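Local structure of dehydrogenase (3Q2I) at residues Asn250-Val264 with Gly267-Glu281. The protein is an NAD-dependent dehydrogenase that binds UDP-GlcNAcA and probably oxidises its sugar, a step toward 2,3-diacetamido-2,3-dideoxy-D-mannuronic acid. Numbering follows the deposited sequence.
Sequences NLEGSITILGEKGSV and GGVAVNEIQHWEFSE. With HP7 ((2S,3S,4R,5R,6R)-5-acetamido-6-[[[(2R,3S,4R,5R)-5-(2,4-dioxopyrimidin-1-yl)-3,4-dihydroxy-oxolan-2-yl]methoxy-hydroxy-phosphoryl]oxy-hydroxy-phosphoryl]oxy-3,4-dihydroxy-oxane-2-carboxylic acid), chain C.
Val264 packs against Trp277 and Phe279 on one face of an antiparallel hairpin. From CB, which lies near His276 O, its two methyls diverge. CG1, anti to the backbone N (chi1 161°), lies 3.7 Å from Trp277 CE3. CG2 makes an off-centre CH-pi contact over the six-membered ring of Trp277 and also meets Phe279, 3.5 Å from its CZ. A branched valine suits this place because CG2 can meet both rings while CG1 lies beside Trp277 CE3. Phe279 CE2 shares the indole face with CG2, while Trp277 NE1 bonds to Asp286.

Beneath these side chains, Ser263 and Glu278 form a hydrogen-bonded pair: Ser263 N gives to Glu278 O at 2.9 Å, and Glu278 N returns a bond to Ser263 O at 3.0 Å. Gly262, opposite Phe279, lets the ring come close to the backbone, with Phe279 CD1 3.8 Å from Gly262 CA; a CB there would collide with it.

At the other end the chain loops back to strand 252-259. Gly253 N donates to Gly268 O (2.8 Å, 169° at the hydrogen), and Gly253 O accepts from Val271 N. Glycine fits at 253 because a CB would run into Val269 O. A water joins Asn250 ND2 to Val269 O, and Asn250 N donates to uracil O4 of the UDP-sugar, 2.9 Å away, tying this loop to the substrate pocket.

In the C-terminal domain's mixed sheet, strand 273-279 is outermost within the chain, beside 262-267, then 252-259 and 156-164. Helix 139-149 packs on the Val264 face through Leu144, whereas on the other face Ser263 OG bonds to Tyr247 O of the second subunit.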
ATOM      1  N   ASN A 250       2.227  26.604 -31.697  1.00 23.10           N
ATOM      2  CA  ASN A 250       2.056  25.161 -31.873  1.00 23.03           C
ATOM      3  C   ASN A 250       3.208  24.578 -32.671  1.00 25.40           C
ATOM      4  O   ASN A 250       3.583  25.092 -33.749  1.00 25.70           O
ATOM      5  CB  ASN A 250       0.748  24.797 -32.581  1.00 24.63           C
ATOM      6  CG  ASN A 250      -0.486  24.894 -31.700  1.00 22.60           C
ATOM      7  OD1 ASN A 250      -0.451  25.390 -30.566  1.00 26.32           O
ATOM      8  ND2 ASN A 250      -1.609  24.383 -32.221  1.00 26.69           N
ATOM      9  N   LEU A 251       3.775  23.486 -32.165  1.00 21.45           N
ATOM     10  CA  LEU A 251       4.922  22.863 -32.796  1.00 19.16           C
ATOM     11  C   LEU A 251       4.638  21.492 -33.392  1.00 22.64           C
ATOM     12  O   LEU A 251       5.086  21.159 -34.498  1.00 22.07           O
ATOM     13  CB  LEU A 251       6.085  22.771 -31.807  1.00 23.15           C
ATOM     14  CG  LEU A 251       7.355  21.991 -32.193  1.00 26.97           C
ATOM     15  CD1 LEU A 251       8.086  22.710 -33.313  1.00 31.30           C
ATOM     16  CD2 LEU A 251       8.306  21.908 -30.995  1.00 26.56           C
ATOM     17  N   GLU A 252       3.916  20.640 -32.678  1.00 19.31           N
ATOM     18  CA  GLU A 252       3.867  19.229 -33.061  1.00 18.91           C
ATOM     19  C   GLU A 252       2.595  18.543 -32.553  1.00 19.00           C
ATOM     20  O   GLU A 252       2.126  18.815 -31.423  1.00 19.89           O
ATOM     21  CB  GLU A 252       5.072  18.497 -32.440  1.00 18.91           C
ATOM     22  CG  GLU A 252       5.111  17.037 -32.787  1.00 21.11           C
ATOM     23  CD  GLU A 252       6.372  16.336 -32.294  1.00 22.73           C
ATOM     24  OE1 GLU A 252       6.392  15.097 -32.305  1.00 21.55           O
ATOM     25  OE2 GLU A 252       7.352  17.010 -31.888  1.00 22.39           O
ATOM     26  N   GLY A 253       1.952  17.783 -33.445  1.00 17.87           N
ATOM     27  CA  GLY A 253       0.856  16.863 -33.110  1.00 17.41           C
ATOM     28  C   GLY A 253       1.242  15.623 -33.866  1.00 20.69           C
ATOM     29  O   GLY A 253       1.112  15.563 -35.098  1.00 22.42           O
ATOM     30  N   SER A 254       1.777  14.607 -33.175  1.00 17.96           N
ATOM     31  CA  SER A 254       2.341  13.459 -33.892  1.00 16.54           C
ATOM     32  C   SER A 254       2.024  12.139 -33.234  1.00 17.52           C
ATOM     33  O   SER A 254       1.738  12.080 -32.035  1.00 18.24           O
ATOM     34  CB  SER A 254       3.861  13.501 -34.065  1.00 18.65           C
ATOM     35  OG  SER A 254       4.499  13.356 -32.798  1.00 20.82           O
ATOM     36  N   ILE A 255       2.121  11.091 -34.030  1.00 16.84           N
ATOM     37  CA  ILE A 255       2.092   9.735 -33.514  1.00 16.37           C
ATOM     38  C   ILE A 255       3.093   8.898 -34.249  1.00 20.47           C
ATOM     39  O   ILE A 255       3.111   8.882 -35.507  1.00 18.93           O
ATOM     40  CB  ILE A 255       0.663   9.131 -33.556  1.00 15.46           C
ATOM     41  CG1 ILE A 255       0.652   7.729 -32.927  1.00 18.84           C
ATOM     42  CG2 ILE A 255       0.028   9.071 -35.005  1.00 18.36           C
ATOM     43  CD1 ILE A 255      -0.769   7.112 -32.677  1.00 16.69           C
ATOM     44  N   THR A 256       3.808   8.072 -33.488  1.00 17.28           N
ATOM     45  CA  THR A 256       4.755   7.135 -34.068  1.00 17.49           C
ATOM     46  C   THR A 256       4.321   5.753 -33.642  1.00 19.20           C
ATOM     47  O   THR A 256       3.976   5.561 -32.472  1.00 17.25           O
ATOM     48  CB  THR A 256       6.167   7.393 -33.513  1.00 17.20           C
ATOM     49  OG1 THR A 256       6.548   8.717 -33.897  1.00 21.07           O
ATOM     50  CG2 THR A 256       7.132   6.377 -34.076  1.00 18.98           C
ATOM     51  N   ILE A 257       4.217   4.807 -34.577  1.00 17.58           N
ATOM     52  CA  ILE A 257       3.820   3.438 -34.268  1.00 14.81           C
ATOM     53  C   ILE A 257       4.821   2.470 -34.828  1.00 18.26           C
ATOM     54  O   ILE A 257       5.127   2.549 -36.025  1.00 18.60           O
ATOM     55  CB  ILE A 257       2.435   3.058 -34.859  1.00 17.20           C
ATOM     56  CG1 ILE A 257       1.392   4.084 -34.364  1.00 18.29           C
ATOM     57  CG2 ILE A 257       2.115   1.618 -34.464  1.00 17.47           C
ATOM     58  CD1 ILE A 257       0.007   3.950 -35.052  1.00 20.50           C
ATOM     59  N   LEU A 258       5.386   1.624 -33.975  1.00 17.06           N
ATOM     60  CA  LEU A 258       6.397   0.632 -34.315  1.00 16.80           C
ATOM     61  C   LEU A 258       5.913  -0.749 -34.001  1.00 18.90           C
ATOM     62  O   LEU A 258       5.567  -1.031 -32.856  1.00 16.85           O
ATOM     63  CB  LEU A 258       7.671   0.904 -33.510  1.00 18.23           C
ATOM     64  CG  LEU A 258       8.259   2.317 -33.600  1.00 17.40           C
ATOM     65  CD1 LEU A 258       9.546   2.405 -32.816  1.00 18.30           C
ATOM     66  CD2 LEU A 258       8.491   2.707 -35.120  1.00 18.48           C
ATOM     67  N   GLY A 259       5.867  -1.615 -35.029  1.00 18.94           N
ATOM     68  CA  GLY A 259       5.600  -3.018 -34.808  1.00 18.00           C
ATOM     69  C   GLY A 259       6.551  -3.951 -35.531  1.00 20.72           C
ATOM     70  O   GLY A 259       7.586  -3.546 -36.048  1.00 19.24           O
ATOM     71  N   GLU A 260       6.224  -5.230 -35.461  1.00 21.63           N
ATOM     72  CA  GLU A 260       7.079  -6.304 -35.982  1.00 24.90           C
ATOM     73  C   GLU A 260       7.436  -6.050 -37.441  1.00 25.60           C
ATOM     74  O   GLU A 260       8.588  -6.256 -37.887  1.00 24.50           O
ATOM     75  CB  GLU A 260       6.275  -7.577 -35.796  1.00 25.25           C
ATOM     76  CG  GLU A 260       6.883  -8.903 -36.234  1.00 30.78           C
ATOM     77  CD  GLU A 260       5.796 -10.011 -36.193  1.00 43.18           C
ATOM     78  OE1 GLU A 260       4.600  -9.774 -35.836  1.00 36.50           O
ATOM     79  OE2 GLU A 260       6.149 -11.160 -36.522  1.00 47.95           O
ATOM     80  N   LYS A 261       6.440  -5.622 -38.202  1.00 26.12           N
ATOM     81  CA  LYS A 261       6.663  -5.535 -39.635  1.00 28.45           C
ATOM     82  C   LYS A 261       6.257  -4.195 -40.230  1.00 28.09           C
ATOM     83  O   LYS A 261       5.964  -4.084 -41.424  1.00 27.36           O
ATOM     84  CB  LYS A 261       6.048  -6.729 -40.356  1.00 30.93           C
ATOM     85  CG  LYS A 261       4.559  -6.829 -40.217  1.00 34.49           C
ATOM     86  CD  LYS A 261       4.082  -8.213 -40.679  1.00 37.60           C
ATOM     87  CE  LYS A 261       2.558  -8.283 -40.724  1.00 43.51           C
ATOM     88  NZ  LYS A 261       2.053  -9.258 -41.735  1.00 43.05           N
ATOM     89  N   GLY A 262       6.363  -3.128 -39.441  1.00 23.32           N
ATOM     90  CA  GLY A 262       5.994  -1.819 -39.918  1.00 23.99           C
ATOM     91  C   GLY A 262       6.403  -0.720 -38.966  1.00 23.06           C
ATOM     92  O   GLY A 262       6.430  -0.954 -37.747  1.00 19.94           O
ATOM     93  N   SER A 263       6.728   0.455 -39.499  1.00 21.92           N
ATOM     94  CA  SER A 263       7.106   1.631 -38.696  1.00 22.48           C
ATOM     95  C   SER A 263       6.496   2.861 -39.358  1.00 24.34           C
ATOM     96  O   SER A 263       6.682   3.101 -40.570  1.00 22.01           O
ATOM     97  CB  SER A 263       8.628   1.807 -38.600  1.00 21.29           C
ATOM     98  OG  SER A 263       9.235   0.678 -37.988  1.00 20.68           O
ATOM     99  N   VAL A 264       5.712   3.627 -38.618  1.00 22.51           N
ATOM    100  CA  VAL A 264       5.067   4.802 -39.172  1.00 21.38           C
ATOM    101  C   VAL A 264       5.223   6.007 -38.259  1.00 24.40           C
ATOM    102  O   VAL A 264       5.279   5.854 -37.026  1.00 21.39           O
ATOM    103  CB  VAL A 264       3.577   4.518 -39.400  1.00 24.67           C
ATOM    104  CG1 VAL A 264       2.768   5.782 -39.536  1.00 32.26           C
ATOM    105  CG2 VAL A 264       3.415   3.634 -40.613  1.00 21.15           C
ATOM    106  N   GLY A 267       3.221  13.266 -38.463  1.00 23.20           N
ATOM    107  CA  GLY A 267       3.498  14.439 -37.662  1.00 22.94           C
ATOM    108  C   GLY A 267       2.958  15.732 -38.276  1.00 24.20           C
ATOM    109  O   GLY A 267       1.840  15.751 -38.819  1.00 21.21           O
ATOM    110  N   GLY A 268       3.746  16.797 -38.154  1.00 21.17           N
ATOM    111  CA  GLY A 268       3.220  18.129 -38.423  1.00 24.31           C
ATOM    112  C   GLY A 268       2.676  18.752 -37.159  1.00 23.83           C
ATOM    113  O   GLY A 268       2.948  18.219 -36.064  1.00 23.39           O
ATOM    114  N   VAL A 269       1.971  19.867 -37.283  1.00 24.65           N
ATOM    115  CA  VAL A 269       1.389  20.531 -36.118  1.00 23.45           C
ATOM    116  C   VAL A 269       0.123  19.815 -35.652  1.00 22.03           C
ATOM    117  O   VAL A 269      -0.344  20.092 -34.552  1.00 23.93           O
ATOM    118  CB  VAL A 269       1.085  22.039 -36.337  1.00 24.92           C
ATOM    119  CG1 VAL A 269       2.349  22.761 -36.700  1.00 29.40           C
ATOM    120  CG2 VAL A 269       0.085  22.186 -37.486  1.00 26.02           C
ATOM    121  N   ALA A 270      -0.435  18.954 -36.500  1.00 21.80           N
ATOM    122  CA  ALA A 270      -1.741  18.335 -36.261  1.00 23.15           C
ATOM    123  C   ALA A 270      -1.962  16.981 -36.953  1.00 25.54           C
ATOM    124  O   ALA A 270      -2.924  16.781 -37.708  1.00 24.52           O
ATOM    125  CB  ALA A 270      -2.852  19.333 -36.588  1.00 26.17           C
ATOM    126  N   VAL A 271      -1.054  16.035 -36.746  1.00 22.18           N
ATOM    127  CA  VAL A 271      -1.096  14.730 -37.404  1.00 23.67           C
ATOM    128  C   VAL A 271      -1.542  14.818 -38.855  1.00 21.28           C
ATOM    129  O   VAL A 271      -2.391  14.057 -39.308  1.00 26.88           O
ATOM    130  CB  VAL A 271      -1.943  13.658 -36.672  1.00 23.00           C
ATOM    131  CG1 VAL A 271      -1.097  12.900 -35.725  1.00 32.56           C
ATOM    132  CG2 VAL A 271      -3.265  14.212 -36.074  1.00 23.96           C
ATOM    133  N   ASN A 272      -0.914  15.756 -39.539  1.00 22.53           N
ATOM    134  CA  ASN A 272      -1.357  16.112 -40.904  1.00 24.93           C
ATOM    135  C   ASN A 272      -0.306  15.789 -41.972  1.00 27.37           C
ATOM    136  O   ASN A 272      -0.582  15.910 -43.185  1.00 27.30           O
ATOM    137  CB  ASN A 272      -1.703  17.601 -40.909  1.00 23.26           C
ATOM    138  CG  ASN A 272      -0.531  18.482 -40.506  1.00 30.98           C
ATOM    139  OD1 ASN A 272      -0.150  18.557 -39.330  1.00 29.40           O
ATOM    140  ND2 ASN A 272       0.059  19.172 -41.483  1.00 29.18           N
ATOM    141  N   GLU A 273       0.865  15.309 -41.562  1.00 25.67           N
ATOM    142  CA  GLU A 273       1.935  14.999 -42.514  1.00 26.40           C
ATOM    143  C   GLU A 273       2.489  13.606 -42.302  1.00 27.22           C
ATOM    144  O   GLU A 273       3.122  13.325 -41.276  1.00 27.48           O
ATOM    145  CB  GLU A 273       3.059  16.030 -42.354  1.00 28.35           C
ATOM    146  CG  GLU A 273       4.182  15.971 -43.385  1.00 34.58           C
ATOM    147  CD  GLU A 273       5.426  16.735 -42.915  1.00 47.23           C
ATOM    148  OE1 GLU A 273       6.462  16.705 -43.614  1.00 54.25           O
ATOM    149  OE2 GLU A 273       5.387  17.359 -41.832  1.00 48.64           O
ATOM    150  N   ILE A 274       2.286  12.728 -43.279  1.00 25.35           N
ATOM    151  CA  ILE A 274       2.912  11.422 -43.202  1.00 24.86           C
ATOM    152  C   ILE A 274       4.397  11.540 -43.437  1.00 29.12           C
ATOM    153  O   ILE A 274       4.842  11.830 -44.546  1.00 31.95           O
ATOM    154  CB  ILE A 274       2.257  10.368 -44.101  1.00 25.37           C
ATOM    155  CG1 ILE A 274       0.793  10.179 -43.676  1.00 31.47           C
ATOM    156  CG2 ILE A 274       3.005   9.026 -43.991  1.00 23.63           C
ATOM    157  CD1 ILE A 274      -0.001   9.309 -44.607  1.00 29.69           C
ATOM    158  N   GLN A 275       5.172  11.308 -42.382  1.00 25.50           N
ATOM    159  CA  GLN A 275       6.624  11.557 -42.375  1.00 25.76           C
ATOM    160  C   GLN A 275       7.441  10.276 -42.505  1.00 27.96           C
ATOM    161  O   GLN A 275       8.593  10.294 -42.920  1.00 27.61           O
ATOM    162  CB  GLN A 275       7.004  12.277 -41.076  1.00 29.00           C
ATOM    163  CG  GLN A 275       6.456  13.666 -41.012  1.00 25.44           C
ATOM    164  CD  GLN A 275       6.770  14.350 -39.696  1.00 30.84           C
ATOM    165  OE1 GLN A 275       7.095  13.676 -38.722  1.00 32.82           O
ATOM    166  NE2 GLN A 275       6.621  15.674 -39.642  1.00 28.76           N
ATOM    167  N   HIS A 276       6.869   9.139 -42.129  1.00 24.45           N
ATOM    168  CA  HIS A 276       7.605   7.896 -42.198  1.00 22.13           C
ATOM    169  C   HIS A 276       6.575   6.799 -42.376  1.00 24.78           C
ATOM    170  O   HIS A 276       5.565   6.809 -41.675  1.00 23.81           O
ATOM    171  CB  HIS A 276       8.422   7.623 -40.938  1.00 22.20           C
ATOM    172  CG  HIS A 276       9.359   6.465 -41.100  1.00 24.42           C
ATOM    173  ND1 HIS A 276      10.593   6.598 -41.710  1.00 26.80           N
ATOM    174  CD2 HIS A 276       9.276   5.173 -40.713  1.00 26.17           C
ATOM    175  CE1 HIS A 276      11.211   5.430 -41.713  1.00 27.33           C
ATOM    176  NE2 HIS A 276      10.430   4.547 -41.122  1.00 31.43           N
ATOM    177  N   TRP A 277       6.773   5.928 -43.364  1.00 22.74           N
ATOM    178  CA  TRP A 277       5.749   4.986 -43.783  1.00 23.07           C
ATOM    179  C   TRP A 277       6.358   3.721 -44.382  1.00 27.88           C
ATOM    180  O   TRP A 277       6.537   3.614 -45.610  1.00 28.25           O
ATOM    181  CB  TRP A 277       4.737   5.650 -44.742  1.00 24.63           C
ATOM    182  CG  TRP A 277       3.474   4.825 -44.965  1.00 24.31           C
ATOM    183  CD1 TRP A 277       3.288   3.866 -45.919  1.00 29.03           C
ATOM    184  CD2 TRP A 277       2.237   4.925 -44.248  1.00 28.14           C
ATOM    185  NE1 TRP A 277       2.027   3.329 -45.808  1.00 31.50           N
ATOM    186  CE2 TRP A 277       1.353   3.977 -44.803  1.00 32.76           C
ATOM    187  CE3 TRP A 277       1.813   5.696 -43.160  1.00 31.00           C
ATOM    188  CZ2 TRP A 277       0.048   3.777 -44.306  1.00 33.17           C
ATOM    189  CZ3 TRP A 277       0.531   5.496 -42.671  1.00 30.73           C
ATOM    190  CH2 TRP A 277      -0.339   4.558 -43.250  1.00 30.62           C
ATOM    191  N   GLU A 278       6.785   2.794 -43.544  1.00 24.77           N
ATOM    192  CA  GLU A 278       7.607   1.676 -43.986  1.00 27.75           C
ATOM    193  C   GLU A 278       7.044   0.326 -43.532  1.00 30.59           C
ATOM    194  O   GLU A 278       6.955   0.027 -42.330  1.00 28.12           O
ATOM    195  CB  GLU A 278       9.078   1.885 -43.564  1.00 27.24           C
ATOM    196  CG  GLU A 278       9.978   0.687 -43.813  1.00 37.41           C
ATOM    197  CD  GLU A 278      11.482   0.994 -43.802  1.00 49.31           C
ATOM    198  OE1 GLU A 278      12.250   0.158 -44.339  1.00 53.17           O
ATOM    199  OE2 GLU A 278      11.908   2.049 -43.269  1.00 48.86           O
ATOM    200  N   PHE A 279       6.600  -0.475 -44.495  1.00 30.65           N
ATOM    201  CA  PHE A 279       5.999  -1.772 -44.196  1.00 28.82           C
ATOM    202  C   PHE A 279       6.725  -2.931 -44.868  1.00 31.72           C
ATOM    203  O   PHE A 279       7.373  -2.718 -45.908  1.00 29.64           O
ATOM    204  CB  PHE A 279       4.516  -1.761 -44.554  1.00 32.74           C
ATOM    205  CG  PHE A 279       3.685  -0.896 -43.651  1.00 27.57           C
ATOM    206  CD1 PHE A 279       3.223  -1.382 -42.433  1.00 26.68           C
ATOM    207  CD2 PHE A 279       3.380   0.405 -44.009  1.00 22.78           C
ATOM    208  CE1 PHE A 279       2.452  -0.567 -41.601  1.00 23.39           C
ATOM    209  CE2 PHE A 279       2.642   1.235 -43.194  1.00 26.93           C
ATOM    210  CZ  PHE A 279       2.148   0.724 -41.972  1.00 22.86           C
ATOM    211  N   SER A 280       6.629  -4.129 -44.299  1.00 30.83           N
ATOM    212  CA  SER A 280       7.356  -5.276 -44.831  1.00 33.81           C
ATOM    213  C   SER A 280       6.791  -5.705 -46.183  1.00 36.52           C
ATOM    214  O   SER A 280       7.546  -6.225 -47.005  1.00 37.85           O
ATOM    215  CB  SER A 280       7.402  -6.465 -43.872  1.00 32.96           C
ATOM    216  OG  SER A 280       6.132  -7.056 -43.697  1.00 37.04           O
ATOM    217  N   GLU A 281       5.485  -5.503 -46.386  1.00 39.13           N
ATOM    218  CA  GLU A 281       4.868  -5.658 -47.707  1.00 43.55           C
ATOM    219  C   GLU A 281       3.968  -4.508 -48.166  1.00 42.95           C
ATOM    220  O   GLU A 281       3.141  -3.998 -47.405  1.00 40.69           O
ATOM    221  CB  GLU A 281       4.114  -6.982 -47.807  1.00 45.59           C
ATOM    222  CG  GLU A 281       3.711  -7.549 -46.470  1.00 53.43           C
ATOM    223  CD  GLU A 281       3.731  -9.052 -46.505  1.00 64.86           C
ATOM    224  OE1 GLU A 281       4.287  -9.671 -45.568  1.00 69.10           O
ATOM    225  OE2 GLU A 281       3.211  -9.599 -47.501  1.00 68.97           O
TER
HETATM  226  N1  HP7 C 550      -3.367  29.158 -29.949  1.00 27.56           N
HETATM  227  C2  HP7 C 550      -2.244  29.822 -29.677  1.00 24.86           C
HETATM  228  O2  HP7 C 550      -2.262  30.735 -28.811  1.00 32.92           O
HETATM  229  N3  HP7 C 550      -1.106  29.564 -30.329  1.00 26.57           N
HETATM  230  C4  HP7 C 550      -1.068  28.612 -31.271  1.00 28.37           C
HETATM  231  O4  HP7 C 550       0.010  28.454 -31.891  1.00 26.88           O
HETATM  232  C5  HP7 C 550      -2.224  27.886 -31.574  1.00 29.09           C
HETATM  233  C6  HP7 C 550      -3.388  28.198 -30.883  1.00 32.14           C
HETATM  234  PA  HP7 C 550      -6.963  26.517 -32.523  1.00 38.59           P
HETATM  235  PB  HP7 C 550      -8.791  24.383 -32.717  1.00 44.70           P
HETATM  236  O'P HP7 C 550      -7.728  24.431 -27.408  1.00 27.62           O
HETATM  237  O'Q HP7 C 550      -9.903  24.712 -27.203  1.00 28.10           O
HETATM  238  C1' HP7 C 550      -7.980  22.593 -30.980  1.00 33.93           C
HETATM  239  O1A HP7 C 550      -5.735  25.956 -33.225  1.00 42.54           O
HETATM  240  O1B HP7 C 550      -7.889  23.788 -33.773  1.00 45.84           O
HETATM  241  C1C HP7 C 550      -4.564  29.455 -29.151  1.00 29.94           C
HETATM  242  C2' HP7 C 550      -8.331  21.112 -30.755  1.00 25.92           C
HETATM  243  N2' HP7 C 550      -8.719  20.474 -32.014  1.00 26.25           N
HETATM  244  O2A HP7 C 550      -7.914  27.459 -33.207  1.00 43.77           O
HETATM  245  O2B HP7 C 550     -10.145  24.982 -33.038  1.00 49.85           O
HETATM  246  C2C HP7 C 550      -5.418  30.572 -29.735  1.00 51.26           C
HETATM  247  O2C HP7 C 550      -5.862  31.320 -28.598  1.00 52.29           O
HETATM  248  C3' HP7 C 550      -9.465  20.967 -29.749  1.00 28.19           C
HETATM  249  O3' HP7 C 550      -9.485  19.571 -29.368  1.00 25.73           O
HETATM  250  O3A HP7 C 550      -7.861  25.365 -31.857  1.00 40.97           O
HETATM  251  O3B HP7 C 550      -9.104  23.214 -31.621  1.00 35.92           O
HETATM  252  C3C HP7 C 550      -6.619  29.831 -30.299  1.00 38.34           C
HETATM  253  O3C HP7 C 550      -7.792  30.644 -30.246  1.00 61.12           O
HETATM  254  C4' HP7 C 550      -9.207  21.814 -28.492  1.00 25.34           C
HETATM  255  O4' HP7 C 550     -10.322  21.832 -27.608  1.00 29.85           O
HETATM  256  C4C HP7 C 550      -6.774  28.614 -29.392  1.00 31.95           C
HETATM  257  O4C HP7 C 550      -5.393  28.290 -29.182  1.00 32.80           O
HETATM  258  C5' HP7 C 550      -9.042  23.271 -28.970  1.00 27.09           C
HETATM  259  O5' HP7 C 550      -7.836  23.270 -29.729  1.00 31.15           O
HETATM  260  C5C HP7 C 550      -7.420  27.474 -30.150  1.00 35.04           C
HETATM  261  O5C HP7 C 550      -6.459  27.196 -31.161  1.00 33.18           O
HETATM  262  C6' HP7 C 550      -8.900  24.204 -27.792  1.00 22.17           C
HETATM  263  C7' HP7 C 550      -8.136  19.430 -32.599  1.00 34.49           C
HETATM  264  O7' HP7 C 550      -7.224  18.737 -32.128  1.00 33.03           O
HETATM  265  C8' HP7 C 550      -8.676  19.074 -33.965  1.00 28.18           C
HETATM  266  O   HOH W   1      -2.087  22.296 -34.602  1.00 37.72           O
HETATM  267  O   HOH W   2       3.485  -5.561 -43.374  1.00 32.90           O